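PDB 6DHT: xyloglucan-specific endo-beta-1,4-glucanase BoGH9A from Bacteroides ovatus, which catalyses the endohydrolysis of beta-1,4-glucosidic linkages in the xyloglucan backbone, releasing xyloglucan oligosaccharides. Local coordinates for residues V34-K39 / K70-L75; N209-L214 / E286-G291. One frame throughout, in Å; residues are numbered along the deposited sequence.

Interaction 1. Residues V34-K39 / K70-L75; sequences VVDSGK and KTRTTL
With its CG anti to the backbone N (chi1 -174°), D36 carries its carboxylate round to R72, whose chain bends at chi2 (64°); the two side chains run side by side, pointing the same way, with carboxylate and guanidinium planes 51° apart. R72 grips a single oxygen of D36, OD1, side-on with two nitrogens: R72 NE, 2.9 Å from D36 OD1, comes from above the carboxylate plane, whereas NH1 meets OD1 on the syn side, nearer that plane. A weak bond from R72 NE also reaches the carbonyl O of D36. K70 comes in extended beyond CG, sets its CB over one face of the guanidinium, toward its rim, and brings NZ to the syn lone pair of D36 OD2 at 2.8 Å; E535 forms a second salt bridge with this lysine. Replacing R72 with a leucine would probably leave D36 OD1 without the two N-H donors and the carboxylate freer to turn.

Next door the strands pair antiparallel: V35 N to T73 O (2.9 Å) and T73 N to V35 O (3.1 Å) make a hydrogen-bonded pair. V35 CG2 touches L75 CD1 at 3.8 Å. Past the end of strand 32-35, a water joins G38 O to T71 O and T73 OG1. In this Ig-like domain the ladder gives way there to a salt-bridge network, and two cations probably keep the buried D36 carboxylate ionised.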
loop_
_atom_site.group_PDB
_atom_site.type_symbol
_atom_site.label_atom_id
_atom_site.label_comp_id
_atom_site.label_asym_id
_atom_site.label_seq_id
_atom_site.Cartn_x
_atom_site.Cartn_y
_atom_site.Cartn_z
ATOM N N VAL A 34 -12.018 -5.615 21.894
ATOM C CA VAL A 34 -12.174 -4.455 22.759
ATOM C C VAL A 34 -13.619 -4.001 22.727
ATOM O O VAL A 34 -14.185 -3.756 21.660
ATOM C CB VAL A 34 -11.270 -3.306 22.327
ATOM C CG1 VAL A 34 -11.569 -2.057 23.142
ATOM C CG2 VAL A 34 -9.815 -3.706 22.491
ATOM N N VAL A 35 -14.223 -3.870 23.907
ATOM C CA VAL A 35 -15.554 -3.304 23.983
ATOM C C VAL A 35 -15.400 -1.786 23.962
ATOM O O VAL A 35 -14.659 -1.226 24.766
ATOM C CB VAL A 35 -16.259 -3.758 25.256
ATOM C CG1 VAL A 35 -17.671 -3.221 25.262
ATOM C CG2 VAL A 35 -16.296 -5.258 25.371
ATOM N N ASP A 36 -16.076 -1.123 23.033
ATOM C CA ASP A 36 -15.842 0.288 22.756
ATOM C C ASP A 36 -16.333 1.227 23.862
ATOM O O ASP A 36 -15.848 2.353 23.970
ATOM C CB ASP A 36 -16.516 0.680 21.436
ATOM C CG ASP A 36 -16.204 2.104 21.004
ATOM O OD1 ASP A 36 -15.016 2.475 20.929
ATOM O OD2 ASP A 36 -17.149 2.867 20.711
ATOM N N SER A 37 -17.302 0.767 24.648
ATOM C CA SER A 37 -17.861 1.579 25.733
ATOM C C SER A 37 -18.806 0.731 26.543
ATOM O O SER A 37 -19.357 -0.241 26.039
ATOM C CB SER A 37 -18.595 2.811 25.202
ATOM O OG SER A 37 -19.716 2.450 24.415
ATOM N N GLY A 38 -18.967 1.102 27.809
ATOM C CA GLY A 38 -19.874 0.407 28.703
ATOM C C GLY A 38 -19.146 -0.310 29.817
ATOM O O GLY A 38 -17.941 -0.544 29.755
ATOM N N LYS A 39 -19.893 -0.674 30.851
ATOM C CA LYS A 39 -19.332 -1.373 31.988
ATOM C C LYS A 39 -19.338 -2.878 31.726
ATOM O O LYS A 39 -20.391 -3.473 31.500
ATOM C CB LYS A 39 -20.145 -1.028 33.245
ATOM C CG LYS A 39 -19.476 -1.444 34.553
ATOM C CD LYS A 39 -20.115 -0.775 35.772
ATOM C CE LYS A 39 -19.539 -1.315 37.083
ATOM N NZ LYS A 39 -18.051 -1.483 37.046
ATOM N N LYS A 70 -15.142 7.462 26.543
ATOM C CA LYS A 70 -15.575 6.070 26.497
ATOM C C LYS A 70 -14.584 5.197 27.251
ATOM O O LYS A 70 -13.368 5.396 27.148
ATOM C CB LYS A 70 -15.663 5.558 25.052
ATOM C CG LYS A 70 -16.797 6.083 24.195
ATOM C CD LYS A 70 -16.507 5.738 22.735
ATOM C CE LYS A 70 -17.671 5.998 21.823
ATOM N NZ LYS A 70 -17.342 5.615 20.413
ATOM N N THR A 71 -15.102 4.212 27.981
ATOM C CA THR A 71 -14.287 3.206 28.633
ATOM C C THR A 71 -14.124 2.044 27.664
ATOM O O THR A 71 -15.103 1.406 27.277
ATOM C CB THR A 71 -14.936 2.658 29.926
ATOM O OG1 THR A 71 -15.012 3.703 30.907
ATOM C CG2 THR A 71 -14.132 1.511 30.512
ATOM N N ARG A 72 -12.883 1.764 27.273
ATOM C CA ARG A 72 -12.600 0.646 26.390
ATOM C C ARG A 72 -12.083 -0.530 27.210
ATOM O O ARG A 72 -11.103 -0.391 27.934
ATOM C CB ARG A 72 -11.566 1.086 25.356
ATOM C CG ARG A 72 -12.149 1.747 24.137
ATOM C CD ARG A 72 -12.881 3.074 24.383
ATOM N NE ARG A 72 -13.365 3.589 23.105
ATOM C CZ ARG A 72 -12.825 4.599 22.425
ATOM N NH1 ARG A 72 -13.297 4.922 21.233
ATOM N NH2 ARG A 72 -11.815 5.307 22.920
ATOM N N THR A 73 -12.715 -1.697 27.089
ATOM C CA THR A 73 -12.360 -2.860 27.893
ATOM C C THR A 73 -11.721 -3.935 27.017
ATOM O O THR A 73 -12.298 -4.359 26.023
ATOM C CB THR A 73 -13.606 -3.448 28.605
ATOM O OG1 THR A 73 -14.267 -2.400 29.321
ATOM C CG2 THR A 73 -13.230 -4.574 29.558
ATOM N N THR A 74 -10.544 -4.390 27.425
ATOM C CA THR A 74 -9.810 -5.404 26.687
ATOM C C THR A 74 -10.224 -6.804 27.101
ATOM O O THR A 74 -10.270 -7.132 28.296
ATOM C CB THR A 74 -8.320 -5.179 26.904
ATOM O OG1 THR A 74 -7.960 -3.931 26.305
ATOM C CG2 THR A 74 -7.477 -6.319 26.310
ATOM N N LEU A 75 -10.529 -7.623 26.101
ATOM C CA LEU A 75 -10.888 -9.014 26.277
ATOM C C LEU A 75 -9.820 -9.881 25.625
ATOM O O LEU A 75 -9.738 -9.917 24.399
ATOM C CB LEU A 75 -12.229 -9.273 25.601
ATOM C CG LEU A 75 -13.306 -8.215 25.832
ATOM C CD1 LEU A 75 -14.587 -8.622 25.126
ATOM C CD2 LEU A 75 -13.593 -7.977 27.346
HETATM O O HOH W 1 -16.034 -1.230 27.756
HETATM O O HOH W 2 -18.030 4.147 28.341
#

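Interaction 2. Residues N209-L214 / E286-G291; sequences NHTPDL and EEDYPG. With CA (calcium ion), chain D; EDO (1,2-ethanediol), chain H.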
loop_
_atom_site.group_PDB
_atom_site.type_symbol
_atom_site.label_atom_id
_atom_site.label_comp_id
_atom_site.label_asym_id
_atom_site.label_seq_id
_atom_site.Cartn_x
_atom_site.Cartn_y
_atom_site.Cartn_z
ATOM N N ASN A 209 0.310 -18.481 -16.516
ATOM C CA ASN A 209 1.635 -18.424 -17.113
ATOM C C ASN A 209 2.690 -18.924 -16.123
ATOM O O ASN A 209 2.345 -19.531 -15.120
ATOM C CB ASN A 209 1.949 -17.027 -17.653
ATOM C CG ASN A 209 2.155 -15.989 -16.565
ATOM O OD1 ASN A 209 2.287 -16.300 -15.371
ATOM N ND2 ASN A 209 2.206 -14.741 -16.991
ATOM N N HIS A 210 3.960 -18.636 -16.392
ATOM C CA HIS A 210 5.058 -19.144 -15.569
ATOM C C HIS A 210 5.654 -18.114 -14.615
ATOM O O HIS A 210 6.750 -18.304 -14.079
ATOM C CB HIS A 210 6.173 -19.705 -16.471
ATOM C CG HIS A 210 5.816 -20.998 -17.131
ATOM N ND1 HIS A 210 4.833 -21.097 -18.091
ATOM C CD2 HIS A 210 6.301 -22.250 -16.958
ATOM C CE1 HIS A 210 4.727 -22.355 -18.481
ATOM N NE2 HIS A 210 5.609 -23.074 -17.810
ATOM N N THR A 211 4.915 -17.023 -14.393
ATOM C CA THR A 211 5.425 -15.886 -13.636
ATOM C C THR A 211 4.527 -15.686 -12.409
ATOM O O THR A 211 3.310 -15.833 -12.519
ATOM C CB THR A 211 5.418 -14.636 -14.488
ATOM O OG1 THR A 211 6.209 -14.876 -15.672
ATOM C CG2 THR A 211 6.050 -13.478 -13.740
ATOM N N PRO A 212 5.129 -15.402 -11.243
ATOM C CA PRO A 212 4.279 -15.064 -10.086
ATOM C C PRO A 212 3.317 -13.924 -10.395
ATOM O O PRO A 212 3.682 -12.905 -10.993
ATOM C CB PRO A 212 5.293 -14.645 -9.014
ATOM C CG PRO A 212 6.554 -15.437 -9.379
ATOM C CD PRO A 212 6.562 -15.373 -10.891
ATOM N N ASP A 213 2.079 -14.137 -9.992
ATOM C CA ASP A 213 0.985 -13.223 -10.313
ATOM C C ASP A 213 1.235 -11.799 -9.806
ATOM O O ASP A 213 0.851 -10.856 -10.488
ATOM C CB ASP A 213 -0.357 -13.736 -9.793
ATOM C CG ASP A 213 -0.952 -14.855 -10.627
ATOM O OD1 ASP A 213 -0.305 -15.302 -11.602
ATOM O OD2 ASP A 213 -2.058 -15.310 -10.283
ATOM N N LEU A 214 1.863 -11.635 -8.639
ATOM C CA LEU A 214 2.230 -10.293 -8.186
ATOM C C LEU A 214 3.090 -9.599 -9.230
ATOM O O LEU A 214 2.861 -8.419 -9.526
ATOM C CB LEU A 214 2.916 -10.294 -6.825
ATOM C CG LEU A 214 3.300 -8.914 -6.278
ATOM C CD1 LEU A 214 3.207 -8.962 -4.750
ATOM C CD2 LEU A 214 4.651 -8.453 -6.710
ATOM N N GLU A 286 12.162 -14.466 -18.494
ATOM C CA GLU A 286 12.347 -14.126 -19.886
ATOM C C GLU A 286 11.305 -14.815 -20.762
ATOM O O GLU A 286 10.951 -14.300 -21.823
ATOM C CB GLU A 286 13.752 -14.525 -20.327
ATOM C CG GLU A 286 14.825 -13.610 -19.776
ATOM C CD GLU A 286 14.795 -12.219 -20.405
ATOM O OE1 GLU A 286 14.377 -12.095 -21.590
ATOM O OE2 GLU A 286 15.200 -11.250 -19.711
ATOM N N GLU A 287 10.787 -15.950 -20.315
ATOM C CA GLU A 287 9.769 -16.658 -21.076
ATOM C C GLU A 287 8.522 -15.818 -21.279
ATOM O O GLU A 287 8.028 -15.670 -22.395
ATOM C CB GLU A 287 9.413 -17.984 -20.404
ATOM C CG GLU A 287 8.282 -18.728 -21.087
ATOM C CD GLU A 287 7.991 -20.084 -20.457
ATOM O OE1 GLU A 287 8.474 -20.348 -19.336
ATOM O OE2 GLU A 287 7.278 -20.888 -21.093
ATOM N N ASP A 288 8.015 -15.245 -20.194
ATOM C CA ASP A 288 6.792 -14.468 -20.267
ATOM C C ASP A 288 7.058 -12.991 -20.521
ATOM O O ASP A 288 6.205 -12.283 -21.051
ATOM C CB ASP A 288 6.014 -14.643 -18.955
ATOM C CG ASP A 288 5.399 -16.028 -18.810
ATOM O OD1 ASP A 288 5.063 -16.679 -19.831
ATOM O OD2 ASP A 288 5.260 -16.499 -17.665
ATOM N N TYR A 289 8.232 -12.520 -20.128
ATOM C CA TYR A 289 8.595 -11.115 -20.321
ATOM C C TYR A 289 9.942 -10.954 -21.021
ATOM O O TYR A 289 10.895 -10.420 -20.463
ATOM C CB TYR A 289 8.526 -10.366 -18.974
ATOM C CG TYR A 289 7.119 -10.396 -18.421
ATOM C CD1 TYR A 289 6.156 -9.511 -18.875
ATOM C CD2 TYR A 289 6.735 -11.362 -17.502
ATOM C CE1 TYR A 289 4.864 -9.563 -18.428
ATOM C CE2 TYR A 289 5.430 -11.417 -17.035
ATOM C CZ TYR A 289 4.500 -10.512 -17.503
ATOM O OH TYR A 289 3.190 -10.536 -17.072
ATOM N N PRO A 290 10.000 -11.395 -22.286
ATOM C CA PRO A 290 11.285 -11.407 -22.994
ATOM C C PRO A 290 11.874 -10.016 -23.159
ATOM O O PRO A 290 11.191 -9.104 -23.618
ATOM C CB PRO A 290 10.923 -12.012 -24.357
ATOM C CG PRO A 290 9.460 -11.832 -24.499
ATOM C CD PRO A 290 8.910 -11.946 -23.107
ATOM N N GLY A 291 13.123 -9.853 -22.746
ATOM C CA GLY A 291 13.819 -8.601 -22.916
ATOM C C GLY A 291 13.563 -7.540 -21.869
ATOM O O GLY A 291 14.238 -6.515 -21.852
HETATM CA CA CA D . 1.202 -15.649 -13.377
HETATM C C1 EDO H . 4.210 -20.378 -11.204
HETATM O O1 EDO H . 3.572 -19.558 -12.188
HETATM C C2 EDO H . 5.371 -19.579 -10.630
HETATM O O2 EDO H . 4.826 -18.429 -9.985
HETATM O O HOH W 3 1.016 -17.970 -12.972
HETATM O O HOH W 4 3.784 -19.093 -19.658
#
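D288 OD2 is gripped through both its lone pairs by the loop that runs into helix 213-226. Its syn lone pair takes the backbone N of H210 at 2.8 Å, and its anti lone pair takes the hydroxyl OG1 of T211 at 2.7 Å. T211 can reach because chi1 of -57° sets OG1 beside its own backbone N, while T211 CG2 lies 3.9 Å from CE2 of Y289. The hydroxyl sits at the edge of that ring, whose own OH bonds to D216.

N209 has CG between its backbone N and carbonyl carbon (chi1 70°), which stacks the amide on the D288 carboxylate with the planes 20° apart. N209 OD1 does double duty, binding calcium at 2.4 Å and accepting T211 N from above the amide plane in an Asx turn. Farther out, E287, extended along its side chain, places OE1 over one face of the H210 ring, toward its rim, 3.5 Å from H210 CG, and a water bridges H210 ND1 to D288 OD1.

T211 O and D213 OD1 join N209 OD1 and a water on the calcium, and E206 and D216 complete the site. D288 is therefore a second-shell residue of a calcium-binding loop that leads, through P212 at the N-cap, into helix 213-226 of the GH9 catalytic domain.

How the interactions relate
From the N terminus, the chain first enters the Ig-like domain, where interaction 1 joins the end of strand 32-35 to strand 72-76, closing a loop of 30 residues that is rich in strand. It then runs on into the GH9 catalytic domain. There interaction 2 ties the calcium loop before helix 213-226 to the loop between helices 265-281 and 292-309, across 71 intervening residues with much more helix than strand. The two closures follow in series and neither nest nor cross. The centres of interactions 1 and 2 lie about 50 Å apart, on opposite sides of the chain's centre. The nearest atoms of interactions 1 and 2 are about 31 Å apart. K70 still links interaction 1 to the catalytic domain through E535.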